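Local coordinates for solute-binding protein Csal_2479 (Chromohalobacter salexigens, PDB 4P1L) that binds D-glucuronate and probably delivers it to the permease of a tripartite ATP-independent periplasmic (TRAP) transport system for uptake into the cell, at residues T151-G163 against N288-M300. Residues are numbered along the deposited sequence; the frame is centred on the assembly and turned at random.
Sequences TDHPVETPDDVEG and NEVDDKSAFQAKM
The Phe296 ring carries Pro158 flat over one face: CG of the proline stands 3.7 Å from the ring centroid and 3° off its normal, a CH-pi contact. At the ring edge, near its plane, lie Val155 CG1, Val161 CG2 and Glu156 O; CG1 reaches Phe296 CZ at 3.8 Å because it is turned anti to the backbone N of Val155 (chi1 168°). Lys299 extends the apolar patch, laying its aliphatic CD 3.7 Å from Pro158 CB. Next to this patch, toward Asn288 and Asp291, the contact turns polar. Asn288 ND2 donates to Val155 O (2.9 Å), which lies in the amide plane while the nitrogen sits above the carbonyl plane, and makes a weak bond to Glu156 OE1; OD1 of the same amide bonds to Ser225, which also takes the backbone N of Val155. A leucine here would probably leave Val155 O without this donor and Ser225 without its amide partner. Glu156 O is gripped twice, by Asp291 N (2.9 Å) on a lone pair and by a water that also accepts from Asp292 N. Glu156 OE1 lies 3.5 Å from Asp291 OD1, a proximity of like charges that probably raises the proton affinity of one carboxylate. Within the loop, Asp160 OD2 accepts from the backbone N of both Glu156 and Thr157, bracing the turn that presents Pro158. The contact thus packs the loop between strands 146-150 and 165-168 against the end of edge strand 286-288 and helix 293-298, with Phe296 also touching Thr227 of strand 223-230 and Met181 of helix 172-181.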
loop_
_atom_site.group_PDB
_atom_site.type_symbol
_atom_site.label_atom_id
_atom_site.label_comp_id
_atom_site.label_asym_id
_atom_site.label_seq_id
_atom_site.Cartn_x
_atom_site.Cartn_y
_atom_site.Cartn_z
ATOM N N THR A 151 19.674 9.732 0.064
ATOM C CA THR A 151 20.453 10.706 0.807
ATOM C C THR A 151 21.522 11.398 -0.023
ATOM O O THR A 151 22.190 12.301 0.488
ATOM C CB THR A 151 21.197 10.021 1.975
ATOM O OG1 THR A 151 22.089 9.035 1.447
ATOM C CG2 THR A 151 20.238 9.383 2.938
ATOM N N ASP A 152 21.717 10.966 -1.269
ATOM C CA ASP A 152 22.934 11.307 -2.016
ATOM C C ASP A 152 22.764 12.238 -3.230
ATOM O O ASP A 152 23.489 13.225 -3.353
ATOM C CB ASP A 152 23.661 10.033 -2.437
ATOM C CG ASP A 152 25.045 10.318 -2.992
ATOM O OD1 ASP A 152 26.002 10.375 -2.190
ATOM O OD2 ASP A 152 25.174 10.501 -4.229
ATOM N N HIS A 153 21.817 11.940 -4.117
ATOM C CA HIS A 153 21.665 12.684 -5.372
ATOM C C HIS A 153 20.298 12.505 -6.005
ATOM O O HIS A 153 19.607 11.525 -5.728
ATOM C CB HIS A 153 22.746 12.266 -6.378
ATOM C CG HIS A 153 22.739 10.807 -6.724
ATOM N ND1 HIS A 153 23.552 9.886 -6.096
ATOM C CD2 HIS A 153 22.033 10.110 -7.650
ATOM C CE1 HIS A 153 23.362 8.690 -6.630
ATOM N NE2 HIS A 153 22.442 8.799 -7.572
ATOM N N PRO A 154 19.907 13.441 -6.875
ATOM C CA PRO A 154 18.669 13.246 -7.625
ATOM C C PRO A 154 18.811 12.040 -8.533
ATOM O O PRO A 154 19.880 11.810 -9.108
ATOM C CB PRO A 154 18.534 14.529 -8.455
ATOM C CG PRO A 154 19.454 15.531 -7.787
ATOM C CD PRO A 154 20.549 14.737 -7.176
ATOM N N VAL A 155 17.743 11.279 -8.661
ATOM C CA VAL A 155 17.678 10.222 -9.667
ATOM C C VAL A 155 16.952 10.733 -10.902
ATOM O O VAL A 155 15.790 11.129 -10.829
ATOM C CB VAL A 155 16.950 8.970 -9.121
ATOM C CG1 VAL A 155 16.639 7.999 -10.263
ATOM C CG2 VAL A 155 17.794 8.307 -8.068
ATOM N N GLU A 156 17.656 10.758 -12.025
ATOM C CA GLU A 156 17.124 11.301 -13.260
ATOM C C GLU A 156 16.818 10.193 -14.224
ATOM O O GLU A 156 15.807 10.246 -14.917
ATOM C CB GLU A 156 18.124 12.261 -13.936
ATOM C CG GLU A 156 18.527 13.478 -13.121
ATOM C CD GLU A 156 17.434 14.540 -13.004
ATOM O OE1 GLU A 156 16.230 14.207 -13.182
ATOM O OE2 GLU A 156 17.803 15.725 -12.752
ATOM N N THR A 157 17.699 9.192 -14.262
ATOM C CA THR A 157 17.553 8.042 -15.138
ATOM C C THR A 157 17.814 6.771 -14.349
ATOM O O THR A 157 18.326 6.810 -13.233
ATOM C CB THR A 157 18.560 8.088 -16.299
ATOM O OG1 THR A 157 19.884 7.999 -15.768
ATOM C CG2 THR A 157 18.435 9.377 -17.073
ATOM N N PRO A 158 17.461 5.623 -14.924
ATOM C CA PRO A 158 17.725 4.394 -14.181
ATOM C C PRO A 158 19.181 4.216 -13.725
ATOM O O PRO A 158 19.419 3.705 -12.618
ATOM C CB PRO A 158 17.274 3.309 -15.161
ATOM C CG PRO A 158 16.150 3.956 -15.915
ATOM C CD PRO A 158 16.664 5.372 -16.136
ATOM N N ASP A 159 20.139 4.656 -14.522
ATOM C CA ASP A 159 21.535 4.499 -14.135
ATOM C C ASP A 159 21.917 5.272 -12.866
ATOM O O ASP A 159 22.874 4.902 -12.203
ATOM C CB ASP A 159 22.475 4.830 -15.308
ATOM C CG ASP A 159 22.520 3.702 -16.347
ATOM O OD1 ASP A 159 21.715 2.741 -16.240
ATOM O OD2 ASP A 159 23.353 3.766 -17.274
ATOM N N ASP A 160 21.153 6.305 -12.500
ATOM C CA ASP A 160 21.394 7.004 -11.239
ATOM C C ASP A 160 21.018 6.158 -10.009
ATOM O O ASP A 160 21.355 6.524 -8.886
ATOM C CB ASP A 160 20.648 8.348 -11.191
ATOM C CG ASP A 160 21.139 9.332 -12.227
ATOM O OD1 ASP A 160 22.349 9.343 -12.500
ATOM O OD2 ASP A 160 20.318 10.088 -12.781
ATOM N N VAL A 161 20.333 5.036 -10.210
ATOM C CA VAL A 161 20.021 4.170 -9.082
ATOM C C VAL A 161 21.254 3.296 -8.715
ATOM O O VAL A 161 21.308 2.752 -7.614
ATOM C CB VAL A 161 18.754 3.318 -9.353
ATOM C CG1 VAL A 161 18.358 2.520 -8.123
ATOM C CG2 VAL A 161 17.587 4.239 -9.740
ATOM N N GLU A 162 22.235 3.200 -9.615
ATOM C CA GLU A 162 23.437 2.385 -9.359
ATOM C C GLU A 162 24.123 2.869 -8.089
ATOM O O GLU A 162 24.246 4.069 -7.880
ATOM C CB GLU A 162 24.408 2.404 -10.559
ATOM C CG GLU A 162 23.830 1.676 -11.768
ATOM C CD GLU A 162 24.566 1.940 -13.067
ATOM O OE1 GLU A 162 25.611 2.626 -13.059
ATOM O OE2 GLU A 162 24.069 1.461 -14.105
ATOM N N GLY A 163 24.539 1.932 -7.241
ATOM C CA GLY A 163 25.205 2.259 -5.996
ATOM C C GLY A 163 24.313 2.566 -4.803
ATOM O O GLY A 163 24.803 2.601 -3.676
ATOM N N ASN A 288 12.507 16.182 -7.698
ATOM C CA ASN A 288 12.678 16.240 -9.147
ATOM C C ASN A 288 11.825 15.215 -9.850
ATOM O O ASN A 288 11.729 14.075 -9.402
ATOM C CB ASN A 288 14.152 16.040 -9.582
ATOM C CG ASN A 288 14.649 14.606 -9.371
ATOM O OD1 ASN A 288 14.860 14.170 -8.239
ATOM N ND2 ASN A 288 14.864 13.887 -10.460
ATOM N N GLU A 289 11.192 15.631 -10.948
ATOM C CA GLU A 289 10.606 14.704 -11.892
ATOM C C GLU A 289 11.819 13.985 -12.490
ATOM O O GLU A 289 12.889 14.587 -12.644
ATOM C CB GLU A 289 9.831 15.433 -13.002
ATOM C CG GLU A 289 8.728 16.375 -12.504
ATOM C CD GLU A 289 7.473 15.626 -12.047
ATOM O OE1 GLU A 289 7.391 14.373 -12.199
ATOM O OE2 GLU A 289 6.557 16.300 -11.543
ATOM N N VAL A 290 11.657 12.717 -12.824
ATOM C CA VAL A 290 12.688 11.992 -13.546
ATOM C C VAL A 290 12.638 12.384 -15.010
ATOM O O VAL A 290 11.672 12.990 -15.470
ATOM C CB VAL A 290 12.586 10.443 -13.392
ATOM C CG1 VAL A 290 12.736 10.033 -11.922
ATOM C CG2 VAL A 290 11.281 9.878 -13.979
ATOM N N ASP A 291 13.697 12.057 -15.733
ATOM C CA ASP A 291 13.789 12.362 -17.152
ATOM C C ASP A 291 12.656 11.743 -17.931
ATOM O O ASP A 291 12.029 12.418 -18.723
ATOM C CB ASP A 291 15.105 11.829 -17.731
ATOM C CG ASP A 291 16.270 12.751 -17.468
ATOM O OD1 ASP A 291 16.114 13.691 -16.647
ATOM O OD2 ASP A 291 17.328 12.541 -18.091
ATOM N N ASP A 292 12.418 10.454 -17.721
ATOM C CA ASP A 292 11.517 9.678 -18.582
ATOM C C ASP A 292 11.078 8.387 -17.873
ATOM O O ASP A 292 11.823 7.405 -17.832
ATOM C CB ASP A 292 12.226 9.375 -19.884
ATOM C CG ASP A 292 11.407 8.497 -20.819
ATOM O OD1 ASP A 292 10.178 8.324 -20.600
ATOM O OD2 ASP A 292 12.025 7.988 -21.773
ATOM N N LYS A 293 9.870 8.415 -17.309
ATOM C CA LYS A 293 9.343 7.293 -16.552
ATOM C C LYS A 293 9.279 6.043 -17.422
ATOM O O LYS A 293 9.465 4.915 -16.941
ATOM C CB LYS A 293 7.967 7.643 -15.956
ATOM C CG LYS A 293 8.039 8.486 -14.680
ATOM C CD LYS A 293 6.659 9.060 -14.273
ATOM C CE LYS A 293 5.633 7.958 -14.002
ATOM N NZ LYS A 293 4.285 8.521 -13.553
ATOM N N SER A 294 9.077 6.230 -18.719
ATOM C CA SER A 294 9.012 5.082 -19.617
ATOM C C SER A 294 10.355 4.313 -19.677
ATOM O O SER A 294 10.385 3.099 -19.959
ATOM C CB SER A 294 8.530 5.512 -20.999
ATOM O OG SER A 294 9.614 5.962 -21.769
ATOM N N ALA A 295 11.465 4.992 -19.386
ATOM C CA ALA A 295 12.771 4.319 -19.373
ATOM C C ALA A 295 12.883 3.366 -18.181
ATOM O O ALA A 295 13.522 2.307 -18.259
ATOM C CB ALA A 295 13.937 5.329 -19.369
ATOM N N PHE A 296 12.253 3.736 -17.069
ATOM C CA PHE A 296 12.228 2.880 -15.902
ATOM C C PHE A 296 11.311 1.713 -16.165
ATOM O O PHE A 296 11.651 0.575 -15.886
ATOM C CB PHE A 296 11.714 3.645 -14.685
ATOM C CG PHE A 296 12.740 4.542 -14.067
ATOM C CD1 PHE A 296 12.930 5.832 -14.554
ATOM C CD2 PHE A 296 13.497 4.113 -13.002
ATOM C CE1 PHE A 296 13.865 6.667 -13.991
ATOM C CE2 PHE A 296 14.421 4.951 -12.440
ATOM C CZ PHE A 296 14.617 6.224 -12.953
ATOM N N GLN A 297 10.149 2.018 -16.731
ATOM C CA GLN A 297 9.168 0.996 -17.038
ATOM C C GLN A 297 9.716 -0.035 -18.012
ATOM O O GLN A 297 9.466 -1.234 -17.862
ATOM C CB GLN A 297 7.924 1.654 -17.607
ATOM C CG GLN A 297 6.810 0.683 -17.981
ATOM C CD GLN A 297 5.505 1.406 -18.317
ATOM O OE1 GLN A 297 5.491 2.624 -18.509
ATOM N NE2 GLN A 297 4.411 0.654 -18.398
ATOM N N ALA A 298 10.467 0.415 -19.026
ATOM C CA ALA A 298 10.977 -0.511 -20.030
ATOM C C ALA A 298 11.885 -1.547 -19.361
ATOM O O ALA A 298 11.896 -2.722 -19.745
ATOM C CB ALA A 298 11.721 0.229 -21.116
ATOM N N LYS A 299 12.627 -1.121 -18.343
ATOM C CA LYS A 299 13.513 -2.046 -17.635
ATOM C C LYS A 299 12.776 -3.121 -16.822
ATOM O O LYS A 299 13.402 -4.077 -16.344
ATOM C CB LYS A 299 14.454 -1.263 -16.726
ATOM C CG LYS A 299 15.568 -0.572 -17.497
ATOM C CD LYS A 299 16.570 0.003 -16.545
ATOM C CE LYS A 299 17.988 -0.071 -17.096
ATOM N NZ LYS A 299 18.122 0.717 -18.328
HETATM N N MSE A 300 11.467 -2.949 -16.626
HETATM C CA MSE A 300 10.683 -3.885 -15.827
HETATM C C MSE A 300 10.198 -5.123 -16.595
HETATM O O MSE A 300 9.660 -6.057 -15.993
HETATM C CB MSE A 300 9.469 -3.189 -15.207
HETATM C CG MSE A 300 9.803 -1.902 -14.482
HETATM SE SE MSE A 300 10.908 -2.211 -12.860
HETATM C CE MSE A 300 12.670 -1.896 -13.548
HETATM O O HOH W 1 14.410 8.565 -16.837
#